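Local coordinates for protein NAD(P)H-FMN oxidoreductase (Bacillus subtilis, PDB 5LVA) that binds flavin mononucleotide in a flavodoxin-like fold and probably uses NAD(P)H to reduce flavins or quinones, at residues Arg34-Gln38 / Ser71-Leu75; Asp58-Phe62 / His169-Phe174; Leu96-Met102 / Ile138-Pro144. All blocks are in the same frame, centred on the assembly; numbering follows the deposited sequence.

Contact 1 of 3, residues Arg34-Gln38 / Ser71-Leu75; sequences RDLYQ and SPPLL
Leu74 lies over one face of the Tyr37 ring. Its CD2 sits 3.7 Å from the ring centroid of Tyr37, only 8° off the normal, so this is a CH-pi contact over the middle of the ring. Leu74 CB lies further along, near CZ and the hydroxyl end. CG of Leu74 is anti to the backbone N (chi1 -179°), which carries the CD2 branch back along the ring while the phenol reaches past it the other way. The same methyl meets Leu36, with CD2 of Leu74 4.1 Å from CB of Leu36. Pro72 comes from another direction: its CB is at the edge of the Tyr37 ring, 4.1 Å from CE2.

In the flavodoxin-like fold this joins the short helix 36-39, right after strand 31-35, to the start of helix 73-82. Asp35 is the N-cap of that short helix, with OD1 accepting from Gln38 N at 3.2 Å. The side chain of Tyr37 is also about 5 Å from that of His9, an FMN-binding residue.

At the polar edge, Tyr37 OH accepts a bent hydrogen bond from Leu74 N, in the first turn of helix 73-82 (3.3 Å, 140° at the hydrogen). Pro73 CD borders the same hydroxyl.

Contact 2 of 3, residues Asp58-Phe62 / His169-Phe174; sequences DRIVF and HVLKSF
Arg59 reaches from strand 59-65 to the chain end that follows helix 156-171, and its guanidinium meets the carbonyl of Lys172. The polar interactions dominate. NH2 of Arg59 donates to Lys172 O at 2.7 Å, with 148° at the hydrogen. The oxygen lies at the edge of the guanidinium, near its plane, and the donor lies in the carbonyl plane. NH1 of Arg59 gives a second, weak hydrogen bond to the same Lys172 O at 3.0 Å. The carbonyl is therefore gripped by both terminal nitrogens. NH1 of Arg59 is also 2.8 Å from Val170 O. CG of Arg59 is anti to the backbone N (chi1 180°), and the chain stays extended until a bend at chi3, which turns the guanidinium to the carbonyls. Arg59 NE forms a salt bridge with Glu100 OE1, which would help to fix the rotation of the group and probably balances its charge.

The aromatic interactions lie at the C-terminus. Phe174 crosses Arg59 at about a right angle. NH2 of Arg59 meets the edge of its ring, 3.7 Å from CD1 of Phe174, with the two planes 43° apart. CZ of Phe174 rests over a face of the His169 ring, offset toward the rim.

The apolar part is small. Val61 CG2 and Val170 CG1 meet at 4.3 Å, between the strand and the last turn of the helix.

Helix 156-171 thus packs at its C-terminal end against one face of the parallel sheet. Val3 of the adjoining strand 3-7 touches both Val61 and Val170. On the other flank, Phe174 lies on Leu143 and Pro144 of the edge strand 141-148, and Met102 of strand 100-106 touches Val61 and His169.

Contact 3 of 3, residues Leu96-Met102 / Ile138-Pro144; sequences LRGKEFM and IGTTYLP
Phe101 and Tyr142 face the same side of the sheet and form the close-packed half of this contact. Their ring centroids are 5.8 Å apart and the planes meet at 42°. CD1 of Phe101 comes 3.6 Å from CD1 of Tyr142, at the edge of the tyrosine ring. With CG anti to the backbone N (chi1 -180°), Phe101 also brings CD2 toward Ile138 CD1, and its CB passes Thr140, whose OG1 is bonded to Ser135. An alanine here is likely to leave Tyr142 and Ile138 without their shared neighbour and open a gap beneath helix 129-138. The backbones are tied by Thr141 N to Lys99 O (2.9 Å), Phe101 N to Thr141 O (2.9 Å) and Leu143 N to Phe101 O (3.0 Å).

On the other face Leu143 CD1 lies 3.7 Å from CB of Glu100, whose carboxylate pairs with Arg59. Leu96 to Lys99 is a type II beta turn, exposed at Arg97 and Gly98, but Leu96 CD1 stays buried against Ile138 CD1 (3.7 Å). Gly98 N donates to Gly139 O at 3.0 Å. Both glycines have positive phi: a side chain would press on the preceding carbonyl oxygen, and at Gly139 also run into Arg97 CG. A water bridges Leu96 N and Ile138 O.

Strands 100-106 and 141-148 are parallel neighbours joined through helix 129-138, a beta-alpha-beta crossover of the flavodoxin-like fold.

How the contacts relate
All three contacts reach the same five-stranded parallel sheet. Contact 3 lies within it, pairing strand 100-106 with edge strand 141-148 through backbone bonds. Contact 1 sets the short helix after strand 31-35 against the start of helix 73-82, contact 2 strand 59-65 against the end of helix 156-171 and its tail. Contact 1 is mostly buried and apolar, with one hydroxyl bond. Contact 2 is partly buried and led by an arginine, and contact 3 runs from buried rings to an exposed turn. Contacts 2 and 3 adjoin through neighbouring strands 59-65 and 100-106, where Ile60 N probably bonds to Glu100 O. Contact 1 touches contact 2 through Leu75 and Phe62, but not contact 3.

Contact 1 of 3, residues Arg34-Gln38 / Ser71-Leu75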
loop_
_atom_site.group_PDB
_atom_site.type_symbol
_atom_site.label_atom_id
_atom_site.label_comp_id
_atom_site.label_asym_id
_atom_site.label_seq_id
_atom_site.Cartn_x
_atom_site.Cartn_y
_atom_site.Cartn_z
ATOM N N ARG A 34 4.126 9.102 3.514
ATOM C CA ARG A 34 5.395 8.774 4.129
ATOM C C ARG A 34 6.195 7.866 3.209
ATOM O O ARG A 34 5.645 7.027 2.513
ATOM C CB ARG A 34 5.191 8.113 5.486
ATOM C CG ARG A 34 4.582 9.010 6.524
ATOM C CD ARG A 34 4.414 8.289 7.850
ATOM N NE ARG A 34 5.696 7.948 8.450
ATOM C CZ ARG A 34 5.950 6.809 9.080
ATOM N NH1 ARG A 34 5.005 5.892 9.190
ATOM N NH2 ARG A 34 7.148 6.578 9.590
ATOM N N ASP A 35 7.504 8.071 3.217
ATOM C CA ASP A 35 8.452 7.298 2.446
ATOM C C ASP A 35 9.256 6.500 3.438
ATOM O O ASP A 35 10.229 7.003 4.016
ATOM C CB ASP A 35 9.342 8.230 1.621
ATOM C CG ASP A 35 10.381 7.498 0.800
ATOM O OD1 ASP A 35 10.626 6.302 1.009
ATOM O OD2 ASP A 35 10.974 8.146 -0.068
ATOM N N LEU A 36 8.870 5.252 3.643
ATOM C CA LEU A 36 9.427 4.503 4.755
ATOM C C LEU A 36 10.882 4.096 4.586
ATOM O O LEU A 36 11.619 4.095 5.556
ATOM C CB LEU A 36 8.568 3.281 5.029
ATOM C CG LEU A 36 7.433 3.770 5.920
ATOM C CD1 LEU A 36 6.147 3.925 5.136
ATOM C CD2 LEU A 36 7.275 2.897 7.112
ATOM N N TYR A 37 11.305 3.771 3.369
ATOM C CA TYR A 37 12.705 3.446 3.134
ATOM C C TYR A 37 13.585 4.659 3.392
ATOM O O TYR A 37 14.724 4.538 3.820
ATOM C CB TYR A 37 12.919 2.937 1.709
ATOM C CG TYR A 37 12.813 1.443 1.567
ATOM C CD1 TYR A 37 13.879 0.629 1.875
ATOM C CD2 TYR A 37 11.644 0.848 1.131
ATOM C CE1 TYR A 37 13.794 -0.727 1.754
ATOM C CE2 TYR A 37 11.552 -0.516 1.001
ATOM C CZ TYR A 37 12.625 -1.298 1.317
ATOM O OH TYR A 37 12.532 -2.655 1.189
ATOM N N GLN A 38 13.044 5.832 3.112
ATOM C CA GLN A 38 13.718 7.081 3.405
ATOM C C GLN A 38 13.840 7.307 4.913
ATOM O O GLN A 38 14.903 7.663 5.395
ATOM C CB GLN A 38 12.972 8.239 2.738
ATOM C CG GLN A 38 12.938 9.540 3.519
ATOM C CD GLN A 38 14.022 10.485 3.092
ATOM O OE1 GLN A 38 14.256 10.676 1.897
ATOM N NE2 GLN A 38 14.694 11.091 4.062
ATOM N N SER A 71 5.453 -7.645 -1.863
ATOM C CA SER A 71 5.908 -6.285 -1.636
ATOM C C SER A 71 7.423 -6.265 -1.453
ATOM O O SER A 71 8.028 -7.312 -1.369
ATOM C CB SER A 71 5.217 -5.699 -0.406
ATOM O OG SER A 71 5.760 -6.255 0.767
ATOM N N PRO A 72 8.044 -5.068 -1.405
ATOM C CA PRO A 72 9.436 -5.000 -0.947
ATOM C C PRO A 72 9.573 -5.479 0.488
ATOM O O PRO A 72 8.605 -5.418 1.219
ATOM C CB PRO A 72 9.765 -3.517 -1.055
ATOM C CG PRO A 72 8.892 -3.024 -2.125
ATOM C CD PRO A 72 7.609 -3.797 -2.006
ATOM N N PRO A 73 10.764 -5.937 0.892
ATOM C CA PRO A 73 10.839 -6.571 2.209
ATOM C C PRO A 73 10.609 -5.658 3.417
ATOM O O PRO A 73 10.336 -6.167 4.495
ATOM C CB PRO A 73 12.259 -7.163 2.238
ATOM C CG PRO A 73 12.936 -6.699 1.055
ATOM C CD PRO A 73 11.969 -6.172 0.083
ATOM N N LEU A 74 10.686 -4.346 3.265
ATOM C CA LEU A 74 10.518 -3.472 4.422
ATOM C C LEU A 74 9.068 -3.472 4.910
ATOM O O LEU A 74 8.799 -3.306 6.098
ATOM C CB LEU A 74 10.970 -2.053 4.097
ATOM C CG LEU A 74 10.861 -1.076 5.266
ATOM C CD1 LEU A 74 11.599 -1.606 6.482
ATOM C CD2 LEU A 74 11.333 0.302 4.883
ATOM N N LEU A 75 8.134 -3.676 3.992
ATOM C CA LEU A 75 6.735 -3.810 4.369
ATOM C C LEU A 75 6.502 -5.088 5.165
ATOM O O LEU A 75 5.820 -5.063 6.182
ATOM C CB LEU A 75 5.832 -3.773 3.142
ATOM C CG LEU A 75 4.350 -4.091 3.388
ATOM C CD1 LEU A 75 3.778 -3.277 4.528
ATOM C CD2 LEU A 75 3.546 -3.859 2.133
#

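Contact 2 of 3, residues Asp58-Phe62 / His169-Phe174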
loop_
_atom_site.group_PDB
_atom_site.type_symbol
_atom_site.label_atom_id
_atom_site.label_comp_id
_atom_site.label_asym_id
_atom_site.label_seq_id
_atom_site.Cartn_x
_atom_site.Cartn_y
_atom_site.Cartn_z
ATOM N N ASP A 58 -7.822 7.304 9.661
ATOM C CA ASP A 58 -9.026 6.496 9.490
ATOM C C ASP A 58 -8.820 5.395 8.463
ATOM O O ASP A 58 -9.480 4.366 8.505
ATOM C CB ASP A 58 -10.214 7.376 9.073
ATOM C CG ASP A 58 -10.434 8.560 10.009
ATOM O OD1 ASP A 58 -10.610 8.344 11.222
ATOM O OD2 ASP A 58 -10.433 9.712 9.529
ATOM N N ARG A 59 -7.901 5.623 7.536
ATOM C CA ARG A 59 -7.622 4.689 6.466
ATOM C C ARG A 59 -6.120 4.544 6.286
ATOM O O ARG A 59 -5.405 5.526 6.282
ATOM C CB ARG A 59 -8.263 5.157 5.164
ATOM C CG ARG A 59 -8.006 4.225 3.996
ATOM C CD ARG A 59 -8.499 4.804 2.696
ATOM N NE ARG A 59 -9.949 4.848 2.647
ATOM C CZ ARG A 59 -10.652 5.145 1.563
ATOM N NH1 ARG A 59 -10.034 5.433 0.428
ATOM N NH2 ARG A 59 -11.979 5.156 1.616
ATOM N N ILE A 60 -5.646 3.315 6.132
ATOM C CA ILE A 60 -4.230 3.064 5.910
ATOM C C ILE A 60 -3.982 2.446 4.539
ATOM O O ILE A 60 -4.564 1.424 4.191
ATOM C CB ILE A 60 -3.665 2.154 6.982
ATOM C CG1 ILE A 60 -4.104 2.668 8.344
ATOM C CG2 ILE A 60 -2.154 2.105 6.881
ATOM C CD1 ILE A 60 -3.601 1.871 9.463
ATOM N N VAL A 61 -3.119 3.093 3.763
ATOM C CA VAL A 61 -2.833 2.686 2.396
ATOM C C VAL A 61 -1.407 2.207 2.265
ATOM O O VAL A 61 -0.481 2.955 2.515
ATOM C CB VAL A 61 -3.062 3.840 1.415
ATOM C CG1 VAL A 61 -2.665 3.439 0.024
ATOM C CG2 VAL A 61 -4.513 4.282 1.452
ATOM N N PHE A 62 -1.230 0.955 1.877
ATOM C CA PHE A 62 0.101 0.422 1.640
ATOM C C PHE A 62 0.432 0.542 0.161
ATOM O O PHE A 62 -0.190 -0.109 -0.673
ATOM C CB PHE A 62 0.194 -1.028 2.108
ATOM C CG PHE A 62 -0.090 -1.211 3.572
ATOM C CD1 PHE A 62 -1.390 -1.363 4.030
ATOM C CD2 PHE A 62 0.939 -1.219 4.492
ATOM C CE1 PHE A 62 -1.652 -1.525 5.381
ATOM C CE2 PHE A 62 0.688 -1.372 5.842
ATOM C CZ PHE A 62 -0.610 -1.535 6.286
ATOM N N HIS A 169 -8.857 7.109 -6.389
ATOM C CA HIS A 169 -9.142 5.853 -5.721
ATOM C C HIS A 169 -8.801 5.895 -4.245
ATOM O O HIS A 169 -9.545 5.406 -3.414
ATOM C CB HIS A 169 -8.379 4.715 -6.381
ATOM C CG HIS A 169 -8.919 3.366 -6.040
ATOM N ND1 HIS A 169 -8.487 2.646 -4.951
ATOM C CD2 HIS A 169 -9.877 2.616 -6.634
ATOM C CE1 HIS A 169 -9.139 1.501 -4.897
ATOM N NE2 HIS A 169 -9.988 1.460 -5.907
ATOM N N VAL A 170 -7.660 6.484 -3.934
ATOM C CA VAL A 170 -7.184 6.589 -2.566
ATOM C C VAL A 170 -8.090 7.494 -1.729
ATOM O O VAL A 170 -8.180 7.343 -0.522
ATOM C CB VAL A 170 -5.721 7.109 -2.549
ATOM C CG1 VAL A 170 -5.304 7.549 -1.165
ATOM C CG2 VAL A 170 -4.787 6.035 -3.069
ATOM N N LEU A 171 -8.785 8.414 -2.383
ATOM C CA LEU A 171 -9.614 9.391 -1.686
ATOM C C LEU A 171 -11.087 9.026 -1.757
ATOM O O LEU A 171 -11.917 9.606 -1.067
ATOM C CB LEU A 171 -9.389 10.781 -2.276
ATOM C CG LEU A 171 -7.977 11.353 -2.129
ATOM C CD1 LEU A 171 -7.832 12.634 -2.933
ATOM C CD2 LEU A 171 -7.680 11.615 -0.676
ATOM N N LYS A 172 -11.396 8.054 -2.600
ATOM C CA LYS A 172 -12.755 7.557 -2.793
ATOM C C LYS A 172 -13.359 6.995 -1.514
ATOM O O LYS A 172 -12.668 6.392 -0.700
ATOM C CB LYS A 172 -12.746 6.482 -3.877
ATOM C CG LYS A 172 -14.083 6.109 -4.441
ATOM C CD LYS A 172 -13.954 4.832 -5.244
ATOM C CE LYS A 172 -14.903 4.815 -6.419
ATOM N NZ LYS A 172 -15.889 3.703 -6.263
ATOM N N SER A 173 -14.655 7.199 -1.336
ATOM C CA SER A 173 -15.356 6.591 -0.214
ATOM C C SER A 173 -16.122 5.364 -0.723
ATOM O O SER A 173 -16.687 5.386 -1.812
ATOM C CB SER A 173 -16.292 7.596 0.451
ATOM O OG SER A 173 -17.544 7.608 -0.206
ATOM N N PHE A 174 -16.123 4.291 0.058
ATOM C CA PHE A 174 -16.551 2.998 -0.450
ATOM C C PHE A 174 -17.801 2.466 0.240
ATOM O O PHE A 174 -18.255 3.028 1.230
ATOM C CB PHE A 174 -15.422 1.989 -0.301
ATOM C CG PHE A 174 -14.345 2.131 -1.324
ATOM C CD1 PHE A 174 -13.179 2.809 -1.033
ATOM C CD2 PHE A 174 -14.489 1.567 -2.571
ATOM C CE1 PHE A 174 -12.182 2.932 -1.973
ATOM C CE2 PHE A 174 -13.492 1.691 -3.516
ATOM C CZ PHE A 174 -12.336 2.378 -3.218
#

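Contact 3 of 3, residues Leu96-Met102 / Ile138-Pro144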
loop_
_atom_site.group_PDB
_atom_site.type_symbol
_atom_site.label_atom_id
_atom_site.label_comp_id
_atom_site.label_asym_id
_atom_site.label_seq_id
_atom_site.Cartn_x
_atom_site.Cartn_y
_atom_site.Cartn_z
ATOM N N LEU A 96 -6.818 -1.144 15.669
ATOM C CA LEU A 96 -7.053 -0.962 14.246
ATOM C C LEU A 96 -8.446 -1.399 13.839
ATOM O O LEU A 96 -8.830 -1.259 12.680
ATOM C CB LEU A 96 -6.022 -1.738 13.433
ATOM C CG LEU A 96 -4.567 -1.445 13.770
ATOM C CD1 LEU A 96 -3.651 -2.362 13.002
ATOM C CD2 LEU A 96 -4.258 0.005 13.464
ATOM N N ARG A 97 -9.211 -1.932 14.780
ATOM C CA ARG A 97 -10.505 -2.472 14.418
ATOM C C ARG A 97 -11.403 -1.351 13.943
ATOM O O ARG A 97 -11.581 -0.365 14.638
ATOM C CB ARG A 97 -11.139 -3.215 15.593
ATOM C CG ARG A 97 -12.009 -4.386 15.160
ATOM C CD ARG A 97 -12.633 -5.088 16.341
ATOM N NE ARG A 97 -13.257 -4.143 17.258
ATOM C CZ ARG A 97 -13.747 -4.473 18.448
ATOM N NH1 ARG A 97 -13.684 -5.732 18.864
ATOM N NH2 ARG A 97 -14.298 -3.546 19.224
ATOM N N GLY A 98 -11.939 -1.489 12.738
ATOM C CA GLY A 98 -12.845 -0.493 12.203
ATOM C C GLY A 98 -12.244 0.386 11.119
ATOM O O GLY A 98 -12.969 0.928 10.292
ATOM N N LYS A 99 -10.921 0.528 11.126
ATOM C CA LYS A 99 -10.229 1.363 10.145
ATOM C C LYS A 99 -10.229 0.698 8.780
ATOM O O LYS A 99 -10.383 -0.506 8.682
ATOM C CB LYS A 99 -8.788 1.650 10.592
ATOM C CG LYS A 99 -8.684 2.442 11.887
ATOM C CD LYS A 99 -7.237 2.670 12.307
ATOM C CE LYS A 99 -7.144 3.434 13.611
ATOM N NZ LYS A 99 -7.550 4.862 13.470
ATOM N N GLU A 100 -10.051 1.490 7.729
ATOM C CA GLU A 100 -9.969 0.960 6.377
ATOM C C GLU A 100 -8.538 0.593 6.011
ATOM O O GLU A 100 -7.585 1.194 6.502
ATOM C CB GLU A 100 -10.539 1.962 5.373
ATOM C CG GLU A 100 -12.046 2.096 5.439
ATOM C CD GLU A 100 -12.590 3.257 4.615
ATOM O OE1 GLU A 100 -11.967 4.341 4.599
ATOM O OE2 GLU A 100 -13.663 3.092 3.999
ATOM N N PHE A 101 -8.411 -0.396 5.136
ATOM C CA PHE A 101 -7.143 -1.001 4.772
ATOM C C PHE A 101 -7.149 -1.138 3.264
ATOM O O PHE A 101 -8.004 -1.804 2.720
ATOM C CB PHE A 101 -7.012 -2.357 5.472
ATOM C CG PHE A 101 -5.733 -3.119 5.194
ATOM C CD1 PHE A 101 -5.388 -3.526 3.913
ATOM C CD2 PHE A 101 -4.935 -3.544 6.252
ATOM C CE1 PHE A 101 -4.239 -4.254 3.694
ATOM C CE2 PHE A 101 -3.788 -4.291 6.035
ATOM C CZ PHE A 101 -3.440 -4.636 4.761
ATOM N N MET A 102 -6.218 -0.508 2.569
ATOM C CA MET A 102 -6.158 -0.743 1.142
ATOM C C MET A 102 -4.722 -0.823 0.622
ATOM O O MET A 102 -3.779 -0.373 1.260
ATOM C CB MET A 102 -6.970 0.316 0.394
ATOM C CG MET A 102 -6.257 1.556 -0.049
ATOM S SD MET A 102 -7.141 2.344 -1.428
ATOM C CE MET A 102 -6.730 1.163 -2.676
ATOM N N ILE A 138 -6.688 -8.323 11.792
ATOM C CA ILE A 138 -6.479 -7.201 12.689
ATOM C C ILE A 138 -7.715 -6.337 12.820
ATOM O O ILE A 138 -7.739 -5.411 13.613
ATOM C CB ILE A 138 -5.298 -6.336 12.248
ATOM C CG1 ILE A 138 -5.588 -5.682 10.908
ATOM C CG2 ILE A 138 -4.034 -7.171 12.191
ATOM C CD1 ILE A 138 -4.444 -4.888 10.365
ATOM N N GLY A 139 -8.745 -6.647 12.054
ATOM C CA GLY A 139 -10.027 -6.005 12.248
ATOM C C GLY A 139 -10.341 -4.853 11.326
ATOM O O GLY A 139 -11.315 -4.139 11.531
ATOM N N THR A 140 -9.526 -4.658 10.304
ATOM C CA THR A 140 -9.764 -3.559 9.384
ATOM C C THR A 140 -10.684 -3.982 8.244
ATOM O O THR A 140 -10.876 -5.165 8.002
ATOM C CB THR A 140 -8.454 -3.026 8.825
ATOM O OG1 THR A 140 -7.673 -4.115 8.343
ATOM C CG2 THR A 140 -7.680 -2.345 9.910
ATOM N N THR A 141 -11.262 -3.008 7.556
ATOM C CA THR A 141 -12.112 -3.280 6.411
ATOM C C THR A 141 -11.282 -3.251 5.134
ATOM O O THR A 141 -10.664 -2.231 4.824
ATOM C CB THR A 141 -13.240 -2.254 6.312
ATOM O OG1 THR A 141 -14.043 -2.313 7.493
ATOM C CG2 THR A 141 -14.103 -2.507 5.081
ATOM N N TYR A 142 -11.267 -4.364 4.399
ATOM C CA TYR A 142 -10.426 -4.474 3.215
ATOM C C TYR A 142 -11.100 -3.868 1.992
ATOM O O TYR A 142 -12.101 -4.369 1.521
ATOM C CB TYR A 142 -10.050 -5.932 2.935
ATOM C CG TYR A 142 -8.981 -6.054 1.883
ATOM C CD1 TYR A 142 -7.661 -5.754 2.181
ATOM C CD2 TYR A 142 -9.289 -6.426 0.578
ATOM C CE1 TYR A 142 -6.671 -5.836 1.225
ATOM C CE2 TYR A 142 -8.308 -6.517 -0.385
ATOM C CZ TYR A 142 -6.992 -6.209 -0.050
ATOM O OH TYR A 142 -5.981 -6.281 -0.975
ATOM N N LEU A 143 -10.525 -2.782 1.490
ATOM C CA LEU A 143 -11.038 -2.054 0.333
ATOM C C LEU A 143 -10.426 -2.592 -0.952
ATOM O O LEU A 143 -9.363 -3.190 -0.914
ATOM C CB LEU A 143 -10.725 -0.564 0.480
ATOM C CG LEU A 143 -11.231 0.155 1.722
ATOM C CD1 LEU A 143 -10.730 1.580 1.718
ATOM C CD2 LEU A 143 -12.728 0.137 1.770
ATOM N N PRO A 144 -11.088 -2.377 -2.098
ATOM C CA PRO A 144 -10.508 -2.838 -3.359
ATOM C C PRO A 144 -9.169 -2.168 -3.604
ATOM O O PRO A 144 -9.045 -0.978 -3.339
ATOM C CB PRO A 144 -11.523 -2.384 -4.404
ATOM C CG PRO A 144 -12.724 -2.020 -3.659
ATOM C CD PRO A 144 -12.307 -1.592 -2.320
HETATM O O HOH W 1 -6.769 -4.075 15.867
#